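Local coordinates for PatF (Prochloron didemni, PDB 4BG2), which resembles the prenyltransferases of cyanobactin biosynthesis and probably takes part in the maturation of patellamide peptides, though its own activity is not established here, at residues A[56-61]-A[260-266]; A[11-15]-A[41-47]; A[187-192]-A[232-238]. All blocks are in the same frame, centred on the assembly; numbering follows the deposited sequence.

Contact 1: A[56-61]-A[260-266]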
loop_
_atom_site.group_PDB
_atom_site.type_symbol
_atom_site.label_atom_id
_atom_site.label_comp_id
_atom_site.label_asym_id
_atom_site.label_seq_id
_atom_site.Cartn_x
_atom_site.Cartn_y
_atom_site.Cartn_z
ATOM N N VAL A 56 -1.655 -6.991 11.861
ATOM C CA VAL A 56 -1.900 -7.550 13.175
ATOM C C VAL A 56 -3.305 -8.125 13.273
ATOM O O VAL A 56 -4.283 -7.492 12.855
ATOM C CB VAL A 56 -1.700 -6.483 14.260
ATOM C CG1 VAL A 56 -2.054 -7.047 15.628
ATOM C CG2 VAL A 56 -0.251 -5.971 14.236
ATOM N N GLU A 57 -3.403 -9.304 13.889
ATOM C CA GLU A 57 -4.690 -9.964 14.075
ATOM C C GLU A 57 -4.702 -10.605 15.462
ATOM O O GLU A 57 -4.238 -11.731 15.648
ATOM C CB GLU A 57 -4.908 -10.991 12.958
ATOM C CG GLU A 57 -6.314 -10.989 12.392
ATOM C CD GLU A 57 -6.474 -11.905 11.191
ATOM O OE1 GLU A 57 -6.772 -13.102 11.425
ATOM O OE2 GLU A 57 -6.330 -11.425 10.034
ATOM N N GLY A 58 -5.174 -9.840 16.440
ATOM C CA GLY A 58 -5.088 -10.244 17.823
ATOM C C GLY A 58 -3.637 -10.342 18.260
ATOM O O GLY A 58 -2.929 -9.332 18.331
ATOM N N ASP A 59 -3.190 -11.561 18.539
ATOM C CA ASP A 59 -1.793 -11.786 18.909
ATOM C C ASP A 59 -0.962 -12.385 17.766
ATOM O O ASP A 59 0.161 -12.802 17.981
ATOM C CB ASP A 59 -1.692 -12.631 20.176
ATOM C CG ASP A 59 -2.087 -11.848 21.428
ATOM O OD1 ASP A 59 -1.636 -10.691 21.595
ATOM O OD2 ASP A 59 -2.854 -12.377 22.240
ATOM N N ARG A 60 -1.512 -12.395 16.557
ATOM C CA ARG A 60 -0.749 -12.761 15.350
ATOM C C ARG A 60 -0.243 -11.523 14.664
ATOM O O ARG A 60 -0.952 -10.523 14.565
ATOM C CB ARG A 60 -1.585 -13.549 14.348
ATOM C CG ARG A 60 -2.101 -14.863 14.930
ATOM C CD ARG A 60 -2.577 -15.826 13.848
ATOM N NE ARG A 60 -2.531 -17.215 14.297
ATOM C CZ ARG A 60 -1.447 -17.993 14.283
ATOM N NH1 ARG A 60 -0.279 -17.536 13.842
ATOM N NH2 ARG A 60 -1.528 -19.244 14.717
ATOM N N LEU A 61 0.981 -11.616 14.175
ATOM C CA LEU A 61 1.631 -10.554 13.444
ATOM C C LEU A 61 2.230 -11.120 12.168
ATOM O O LEU A 61 2.975 -12.075 12.215
ATOM C CB LEU A 61 2.733 -9.928 14.302
ATOM C CG LEU A 61 3.427 -8.695 13.726
ATOM C CD1 LEU A 61 3.866 -7.745 14.827
ATOM C CD2 LEU A 61 4.624 -9.095 12.860
ATOM N N ASN A 260 -3.485 -2.847 20.762
ATOM C CA ASN A 260 -3.167 -4.038 21.521
ATOM C C ASN A 260 -1.644 -4.096 21.707
ATOM O O ASN A 260 -0.934 -3.196 21.279
ATOM C CB ASN A 260 -3.746 -5.294 20.858
ATOM C CG ASN A 260 -3.082 -5.628 19.527
ATOM O OD1 ASN A 260 -2.151 -4.955 19.094
ATOM N ND2 ASN A 260 -3.528 -6.717 18.910
ATOM N N SER A 261 -1.147 -5.125 22.367
ATOM C CA SER A 261 0.270 -5.188 22.708
ATOM C C SER A 261 1.195 -5.187 21.478
ATOM O O SER A 261 2.226 -4.501 21.449
ATOM C CB SER A 261 0.516 -6.436 23.535
ATOM O OG SER A 261 1.896 -6.689 23.634
ATOM N N LEU A 262 0.822 -5.954 20.468
ATOM C CA LEU A 262 1.593 -5.978 19.225
ATOM C C LEU A 262 1.692 -4.612 18.541
ATOM O O LEU A 262 2.724 -4.291 17.958
ATOM C CB LEU A 262 1.020 -7.017 18.269
ATOM C CG LEU A 262 1.395 -8.475 18.538
ATOM C CD1 LEU A 262 0.718 -9.377 17.523
ATOM C CD2 LEU A 262 2.909 -8.658 18.519
ATOM N N GLY A 263 0.628 -3.810 18.608
ATOM C CA GLY A 263 0.643 -2.463 18.031
ATOM C C GLY A 263 1.605 -1.545 18.781
ATOM O O GLY A 263 2.279 -0.707 18.179
ATOM N N ASP A 264 1.659 -1.708 20.096
ATOM C CA ASP A 264 2.616 -0.965 20.917
ATOM C C ASP A 264 4.047 -1.336 20.551
ATOM O O ASP A 264 4.920 -0.475 20.498
ATOM C CB ASP A 264 2.372 -1.236 22.397
ATOM C CG ASP A 264 1.054 -0.653 22.888
ATOM O OD1 ASP A 264 0.514 0.252 22.212
ATOM O OD2 ASP A 264 0.563 -1.084 23.961
ATOM N N LYS A 265 4.293 -2.616 20.293
ATOM C CA LYS A 265 5.621 -3.047 19.858
ATOM C C LYS A 265 6.011 -2.415 18.523
ATOM O O LYS A 265 7.136 -1.919 18.363
ATOM C CB LYS A 265 5.692 -4.560 19.750
ATOM C CG LYS A 265 6.916 -5.050 18.981
ATOM C CD LYS A 265 7.049 -6.558 19.079
ATOM C CE LYS A 265 8.221 -7.059 18.256
ATOM N NZ LYS A 265 8.611 -8.405 18.754
ATOM N N ILE A 266 5.085 -2.420 17.564
ATOM C CA ILE A 266 5.356 -1.792 16.273
ATOM C C ILE A 266 5.591 -0.301 16.469
ATOM O O ILE A 266 6.494 0.280 15.851
ATOM C CB ILE A 266 4.207 -1.992 15.255
ATOM C CG1 ILE A 266 4.001 -3.471 14.950
ATOM C CG2 ILE A 266 4.492 -1.244 13.957
ATOM C CD1 ILE A 266 2.594 -3.805 14.492
HETATM O O HOH W 1 -1.303 -8.118 20.351
#

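Contact 2: A[11-15]-A[41-47]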
loop_
_atom_site.group_PDB
_atom_site.type_symbol
_atom_site.label_atom_id
_atom_site.label_comp_id
_atom_site.label_asym_id
_atom_site.label_seq_id
_atom_site.Cartn_x
_atom_site.Cartn_y
_atom_site.Cartn_z
ATOM N N ARG A 11 22.061 4.548 -2.026
ATOM C CA ARG A 11 20.608 4.378 -1.957
ATOM C C ARG A 11 20.214 2.899 -1.981
ATOM O O ARG A 11 19.368 2.463 -1.195
ATOM C CB ARG A 11 19.926 5.028 -3.131
ATOM C CG ARG A 11 19.950 6.528 -3.142
ATOM C CD ARG A 11 19.776 6.893 -4.589
ATOM N NE ARG A 11 19.476 8.288 -4.828
ATOM C CZ ARG A 11 19.627 8.859 -6.014
ATOM N NH1 ARG A 11 20.074 8.148 -7.050
ATOM N NH2 ARG A 11 19.310 10.138 -6.168
ATOM N N LYS A 12 20.795 2.144 -2.911
ATOM C CA LYS A 12 20.472 0.726 -3.053
ATOM C C LYS A 12 20.796 -0.070 -1.804
ATOM O O LYS A 12 20.027 -0.958 -1.403
ATOM C CB LYS A 12 21.178 0.116 -4.273
ATOM C CG LYS A 12 20.577 0.606 -5.583
ATOM C CD LYS A 12 21.289 0.058 -6.812
ATOM C CE LYS A 12 20.632 0.602 -8.073
ATOM N NZ LYS A 12 21.256 0.059 -9.308
ATOM N N ASP A 13 21.918 0.242 -1.176
ATOM C CA ASP A 13 22.271 -0.382 0.105
ATOM C C ASP A 13 21.273 -0.015 1.201
ATOM O O ASP A 13 20.863 -0.872 1.957
ATOM C CB ASP A 13 23.685 0.029 0.538
ATOM C CG ASP A 13 24.754 -0.433 -0.434
ATOM O OD1 ASP A 13 24.691 -1.587 -0.896
ATOM O OD2 ASP A 13 25.673 0.358 -0.740
ATOM N N ARG A 14 20.883 1.256 1.289
ATOM C CA ARG A 14 19.917 1.679 2.323
ATOM C C ARG A 14 18.543 1.011 2.159
ATOM O O ARG A 14 17.915 0.589 3.130
ATOM C CB ARG A 14 19.747 3.193 2.314
ATOM C CG ARG A 14 20.850 3.928 3.050
ATOM C CD ARG A 14 20.364 5.265 3.597
ATOM N NE ARG A 14 21.433 6.257 3.618
ATOM C CZ ARG A 14 21.911 6.894 2.549
ATOM N NH1 ARG A 14 21.433 6.664 1.326
ATOM N NH2 ARG A 14 22.891 7.774 2.709
ATOM N N ARG A 15 18.090 0.936 0.913
ATOM C CA ARG A 15 16.855 0.245 0.555
ATOM C C ARG A 15 16.806 -1.149 1.165
ATOM O O ARG A 15 15.823 -1.548 1.798
ATOM C CB ARG A 15 16.824 0.046 -0.950
ATOM C CG ARG A 15 15.598 0.508 -1.630
ATOM C CD ARG A 15 15.866 0.389 -3.129
ATOM N NE ARG A 15 16.387 1.620 -3.673
ATOM C CZ ARG A 15 16.713 1.802 -4.934
ATOM N NH1 ARG A 15 16.573 0.824 -5.814
ATOM N NH2 ARG A 15 17.188 2.977 -5.307
ATOM N N ILE A 41 14.027 -5.071 -6.115
ATOM C CA ILE A 41 14.051 -3.655 -5.746
ATOM C C ILE A 41 15.416 -3.016 -5.920
ATOM O O ILE A 41 15.521 -1.799 -6.019
ATOM C CB ILE A 41 13.551 -3.384 -4.321
ATOM C CG1 ILE A 41 14.552 -3.904 -3.287
ATOM C CG2 ILE A 41 12.142 -3.931 -4.146
ATOM C CD1 ILE A 41 14.049 -3.794 -1.871
ATOM N N LEU A 42 16.457 -3.832 -5.943
ATOM C CA LEU A 42 17.788 -3.345 -6.241
ATOM C C LEU A 42 17.927 -2.862 -7.681
ATOM O O LEU A 42 18.818 -2.078 -7.962
ATOM C CB LEU A 42 18.833 -4.434 -5.972
ATOM C CG LEU A 42 19.108 -4.769 -4.503
ATOM C CD1 LEU A 42 20.204 -5.828 -4.409
ATOM C CD2 LEU A 42 19.506 -3.522 -3.743
ATOM N N GLU A 43 17.053 -3.328 -8.577
ATOM C CA GLU A 43 17.083 -2.911 -9.969
ATOM C C GLU A 43 16.367 -1.600 -10.241
ATOM O O GLU A 43 16.477 -1.070 -11.338
ATOM C CB GLU A 43 16.476 -3.989 -10.868
ATOM C CG GLU A 43 17.211 -5.318 -10.825
ATOM C CD GLU A 43 16.697 -6.291 -11.880
ATOM O OE1 GLU A 43 15.464 -6.410 -12.054
ATOM O OE2 GLU A 43 17.527 -6.930 -12.553
ATOM N N ILE A 44 15.638 -1.058 -9.268
ATOM C CA ILE A 44 14.941 0.202 -9.477
ATOM C C ILE A 44 15.945 1.343 -9.456
ATOM O O ILE A 44 16.745 1.463 -8.510
ATOM C CB ILE A 44 13.831 0.441 -8.441
ATOM C CG1 ILE A 44 12.820 -0.699 -8.507
ATOM C CG2 ILE A 44 13.099 1.753 -8.734
ATOM C CD1 ILE A 44 11.880 -0.734 -7.335
ATOM N N GLU A 45 15.921 2.164 -10.509
ATOM C CA GLU A 45 16.838 3.297 -10.614
ATOM C C GLU A 45 16.295 4.543 -9.912
ATOM O O GLU A 45 15.077 4.740 -9.804
ATOM C CB GLU A 45 17.169 3.613 -12.084
ATOM C CG GLU A 45 18.154 2.636 -12.741
ATOM C CD GLU A 45 19.466 2.473 -11.966
ATOM O OE1 GLU A 45 19.960 3.473 -11.383
ATOM O OE2 GLU A 45 19.999 1.336 -11.927
ATOM N N GLY A 46 17.213 5.382 -9.438
ATOM C CA GLY A 46 16.854 6.615 -8.742
ATOM C C GLY A 46 16.627 6.370 -7.262
ATOM O O GLY A 46 17.104 5.398 -6.707
ATOM N N SER A 47 15.880 7.258 -6.628
ATOM C CA SER A 47 15.642 7.179 -5.202
ATOM C C SER A 47 14.278 6.538 -4.985
ATOM O O SER A 47 13.303 6.916 -5.637
ATOM C CB SER A 47 15.666 8.589 -4.609
ATOM O OG SER A 47 15.487 8.548 -3.209
#

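Contact 3: A[187-192]-A[232-238]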
loop_
_atom_site.group_PDB
_atom_site.type_symbol
_atom_site.label_atom_id
_atom_site.label_comp_id
_atom_site.label_asym_id
_atom_site.label_seq_id
_atom_site.Cartn_x
_atom_site.Cartn_y
_atom_site.Cartn_z
ATOM N N ARG A 187 -7.459 -9.304 -6.432
ATOM C CA ARG A 187 -8.349 -8.270 -5.971
ATOM C C ARG A 187 -7.904 -6.924 -6.515
ATOM O O ARG A 187 -6.725 -6.688 -6.750
ATOM C CB ARG A 187 -8.387 -8.226 -4.428
ATOM C CG ARG A 187 -9.525 -7.397 -3.837
ATOM C CD ARG A 187 -9.459 -7.294 -2.295
ATOM N NE ARG A 187 -8.357 -6.436 -1.920
ATOM C CZ ARG A 187 -7.187 -6.852 -1.439
ATOM N NH1 ARG A 187 -6.957 -8.132 -1.172
ATOM N NH2 ARG A 187 -6.239 -5.962 -1.206
ATOM N N VAL A 188 -8.886 -6.054 -6.699
ATOM C CA VAL A 188 -8.681 -4.694 -7.113
ATOM C C VAL A 188 -9.246 -3.807 -5.978
ATOM O O VAL A 188 -10.391 -3.961 -5.583
ATOM C CB VAL A 188 -9.407 -4.393 -8.450
ATOM C CG1 VAL A 188 -9.177 -2.969 -8.897
ATOM C CG2 VAL A 188 -8.951 -5.346 -9.544
ATOM N N ASP A 189 -8.410 -2.893 -5.485
ATOM C CA ASP A 189 -8.772 -1.931 -4.468
ATOM C C ASP A 189 -8.857 -0.540 -5.112
ATOM O O ASP A 189 -7.911 -0.098 -5.737
ATOM C CB ASP A 189 -7.699 -1.912 -3.364
ATOM C CG ASP A 189 -7.921 -2.975 -2.290
ATOM O OD1 ASP A 189 -9.035 -3.555 -2.206
ATOM O OD2 ASP A 189 -6.974 -3.246 -1.526
ATOM N N LEU A 190 -9.991 0.144 -4.952
ATOM C CA LEU A 190 -10.127 1.551 -5.346
ATOM C C LEU A 190 -9.949 2.461 -4.153
ATOM O O LEU A 190 -10.601 2.279 -3.124
ATOM C CB LEU A 190 -11.473 1.824 -6.009
ATOM C CG LEU A 190 -11.404 1.549 -7.512
ATOM C CD1 LEU A 190 -11.803 0.108 -7.761
ATOM C CD2 LEU A 190 -12.252 2.516 -8.328
ATOM N N GLY A 191 -9.043 3.426 -4.298
ATOM C CA GLY A 191 -8.499 4.156 -3.156
ATOM C C GLY A 191 -8.721 5.646 -3.251
ATOM O O GLY A 191 -7.797 6.382 -3.561
ATOM N N PRO A 192 -9.958 6.092 -3.026
ATOM C CA PRO A 192 -10.162 7.512 -2.877
ATOM C C PRO A 192 -9.415 8.063 -1.658
ATOM O O PRO A 192 -9.323 7.394 -0.622
ATOM C CB PRO A 192 -11.679 7.636 -2.694
ATOM C CG PRO A 192 -12.086 6.340 -2.140
ATOM C CD PRO A 192 -11.211 5.350 -2.871
ATOM N N ALA A 232 -9.467 5.554 1.846
ATOM C CA ALA A 232 -10.275 4.395 2.082
ATOM C C ALA A 232 -10.137 3.497 0.864
ATOM O O ALA A 232 -10.232 3.987 -0.265
ATOM C CB ALA A 232 -11.721 4.803 2.279
ATOM N N PHE A 233 -9.932 2.205 1.074
ATOM C CA PHE A 233 -9.957 1.271 -0.035
ATOM C C PHE A 233 -11.258 0.504 -0.098
ATOM O O PHE A 233 -11.620 -0.197 0.834
ATOM C CB PHE A 233 -8.787 0.289 0.040
ATOM C CG PHE A 233 -7.489 0.834 -0.470
ATOM C CD1 PHE A 233 -7.376 1.320 -1.754
ATOM C CD2 PHE A 233 -6.352 0.789 0.321
ATOM C CE1 PHE A 233 -6.159 1.777 -2.227
ATOM C CE2 PHE A 233 -5.133 1.251 -0.135
ATOM C CZ PHE A 233 -5.040 1.765 -1.407
ATOM N N PHE A 234 -11.970 0.661 -1.205
ATOM C CA PHE A 234 -13.152 -0.135 -1.503
ATOM C C PHE A 234 -12.841 -1.256 -2.512
ATOM O O PHE A 234 -12.001 -1.100 -3.404
ATOM C CB PHE A 234 -14.224 0.779 -2.069
ATOM C CG PHE A 234 -14.708 1.816 -1.079
ATOM C CD1 PHE A 234 -13.997 2.976 -0.879
ATOM C CD2 PHE A 234 -15.845 1.588 -0.330
ATOM C CE1 PHE A 234 -14.425 3.921 0.044
ATOM C CE2 PHE A 234 -16.285 2.516 0.596
ATOM C CZ PHE A 234 -15.570 3.680 0.788
ATOM N N SER A 235 -13.536 -2.376 -2.372
ATOM C CA SER A 235 -13.410 -3.483 -3.310
ATOM C C SER A 235 -14.665 -4.313 -3.257
ATOM O O SER A 235 -15.273 -4.441 -2.204
ATOM C CB SER A 235 -12.227 -4.397 -2.930
ATOM O OG SER A 235 -11.966 -5.395 -3.924
ATOM N N LYS A 236 -14.990 -4.951 -4.377
ATOM C CA LYS A 236 -16.023 -5.993 -4.407
ATOM C C LYS A 236 -15.740 -7.070 -3.355
ATOM O O LYS A 236 -16.630 -7.755 -2.906
ATOM C CB LYS A 236 -16.025 -6.725 -5.744
ATOM C CG LYS A 236 -17.266 -7.576 -5.979
ATOM C CD LYS A 236 -17.195 -8.248 -7.338
ATOM C CE LYS A 236 -18.468 -9.023 -7.658
ATOM N NZ LYS A 236 -18.577 -10.283 -6.852
ATOM N N THR A 237 -14.466 -7.260 -3.034
ATOM C CA THR A 237 -14.027 -8.305 -2.145
ATOM C C THR A 237 -14.148 -7.898 -0.684
ATOM O O THR A 237 -14.020 -8.738 0.201
ATOM C CB THR A 237 -12.568 -8.636 -2.467
ATOM O OG1 THR A 237 -12.513 -9.344 -3.716
ATOM C CG2 THR A 237 -11.940 -9.459 -1.388
ATOM N N ARG A 238 -14.429 -6.626 -0.426
ATOM C CA ARG A 238 -14.471 -6.109 0.935
ATOM C C ARG A 238 -15.899 -5.770 1.339
ATOM O O ARG A 238 -16.604 -5.005 0.657
ATOM C CB ARG A 238 -13.623 -4.856 1.025
ATOM C CG ARG A 238 -12.138 -5.113 0.922
ATOM C CD ARG A 238 -11.386 -3.799 1.054
ATOM N NE ARG A 238 -9.963 -3.924 0.695
ATOM C CZ ARG A 238 -8.977 -4.269 1.525
ATOM N NH1 ARG A 238 -9.239 -4.531 2.808
ATOM N NH2 ARG A 238 -7.711 -4.353 1.065
HETATM O O HOH W 2 -11.828 -6.681 -6.486
#

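Contact 1: A[56-61]-A[260-266]
Val-56 and Ile-266 meet tip to tip on the closely packed side of this contact, with Val-56 CG2 3.6 Å from Ile-266 CD1. Ile-266 CD1 also faces Leu-61 CD1 at 4.2 Å, so the isoleucine end lies against two residues from neighbouring strands; Phe-26, Cys-54 and Phe-298 touch it too. Leu-262 comes from the first turn of helix 261-272 with CG anti to its carbonyl carbon (chi1 -79°). This torsion sends Leu-262 CD1 across the hairpin backbone, 3.5 Å from Asp-59 C, and against Leu-61 CB. In the prenyltransferase-type barrel, where an antiparallel sheet closes on itself, residues 57-60 form the type II' turn joining strands 48-57 and 60-70, and the first turns of helix 261-272 pack against this hairpin. Asn-260 is the N-cap of that helix, its OD1 accepting from Gly-263 N at 3.0 Å, while ND2 bonds to Glu-294 OE1 and lies beside Val-56 CG1. With an alanine in place of Asn-260, Gly-263 N is likely to lose its side-chain cap and Glu-294 this amide donor, and a gap would open beside Val-56 CG1. Toward solvent the packing gives way to water 1, which donates to Gly-58 O and to Asp-59 OD1, each at 2.9 Å, and accepts from Leu-262 N at 3.0 Å, linking the tip of the turn to the start of the helix.

Contact 2: A[11-15]-A[41-47]
Arg-15 drives its guanidinium edge-on into the chain that leaves helix 34-42. Arg-15 NH1 donates to two backbone carbonyls, Ile-41 O and Ile-44 O, both 2.8 Å from this nitrogen and both close to the guanidinium plane. The bond to Ile-41 O runs nearly along the carbonyl axis, whereas Ile-44 O is met at a C=O...N angle of 133°. The chain bends at chi3 (-92°), which swings the group round to reach them, and NE on the same guanidinium forms a salt bridge with Asp-304. Arg-15 thus ties the long N-terminal helix 3-25 to the segment leading from helix 34-42 into strand 48-57, the first strand of the barrel in this prenyltransferase-like fold.

The second charged link is the salt bridge from Lys-12 NZ to Glu-45 OE2, 3.2 Å long, met on the syn side of the carboxylate but well out of its plane. Glu-45 OE1 is held by Asn-8 from the preceding turn of the same helix, so this exposed carboxylate has a partner at each oxygen. The lysine chain, extended beyond CG, passes Leu-42 O on its way, and Lys-12 CG lies over one face of the Arg-15 guanidinium.

Farther out the contact becomes packing. The Arg-11 guanidinium lies with one face over the Gly-46 to Ser-47 peptide, and its NE pairs with Glu-305. Ser-47 OG bonds to Asp-304, the aspartate that also serves Arg-15. At the other end Leu-42 leans against the backbone of helix 3-25, its CD2 3.5 Å from Lys-12 O and 4.0 Å from Lys-12 CB.

Contact 3: A[187-192]-A[232-238]
Leu-190 and Phe-234 form an antiparallel hydrogen-bonded pair where strand 186-194 lies beside 229-233 in the closed barrel. Leu-190 N reaches Phe-234 O at 2.8 Å, and Phe-234 N returns a bond to Leu-190 O at 2.9 Å; Ala-232 N adds another to Pro-192 O. Beyond the bridge a side chain takes over: Ser-235 OG donates to Val-188 O at 2.7 Å from above the carbonyl plane. Water 2 accepts from Val-188 N and donates to that hydroxyl.

The ionic part centres on Asp-189. Arg-187 and Arg-238 each grip its carboxylate side-on with NE and NH2, one nitrogen to each oxygen, and reach it from opposite faces of its plane. Four donors therefore hold the group and would fix its rotation. The two guanidinium planes stand 74° apart, and Arg-187 NH2 and Arg-238 NH2 come within 3.1 Å because both serve the same carboxylate; Arg-187 NH1 has a further partner in Glu-179.

Apolar contacts divide between the two faces of the strands. Pro-192 CG meets the edge of the Phe-234 ring, on the side of the sheet that carries Leu-190, Pro-192 and Phe-234, where Leu-165 and Leu-169 of helix 163-172 touch that ring too. On the other face the Phe-233 ring, which meets Phe-244 edge-to-face, lies against Gly-191, whose CA is 3.4 Å from Phe-233 CD1.

Overall arrangement
From the N terminus, helix 3-25 is first tied back by contact 2, which closes a short loop around helix 34-42 before the first barrel strand begins. Contact 1 then opens at the turn between strands 48-57 and 60-70 and closes only at helix 261-272, enclosing most of the chain. Contact 3 falls wholly within that span and joins strands 186-194 and 229-233, neighbours in the sheet, across an intervening stretch with two helices. No two contacts cross or touch: contacts 1 and 3 reach the same sheet with centres 24 Å apart, while contacts 2 and 3 lie on opposite sides of the chain's centre.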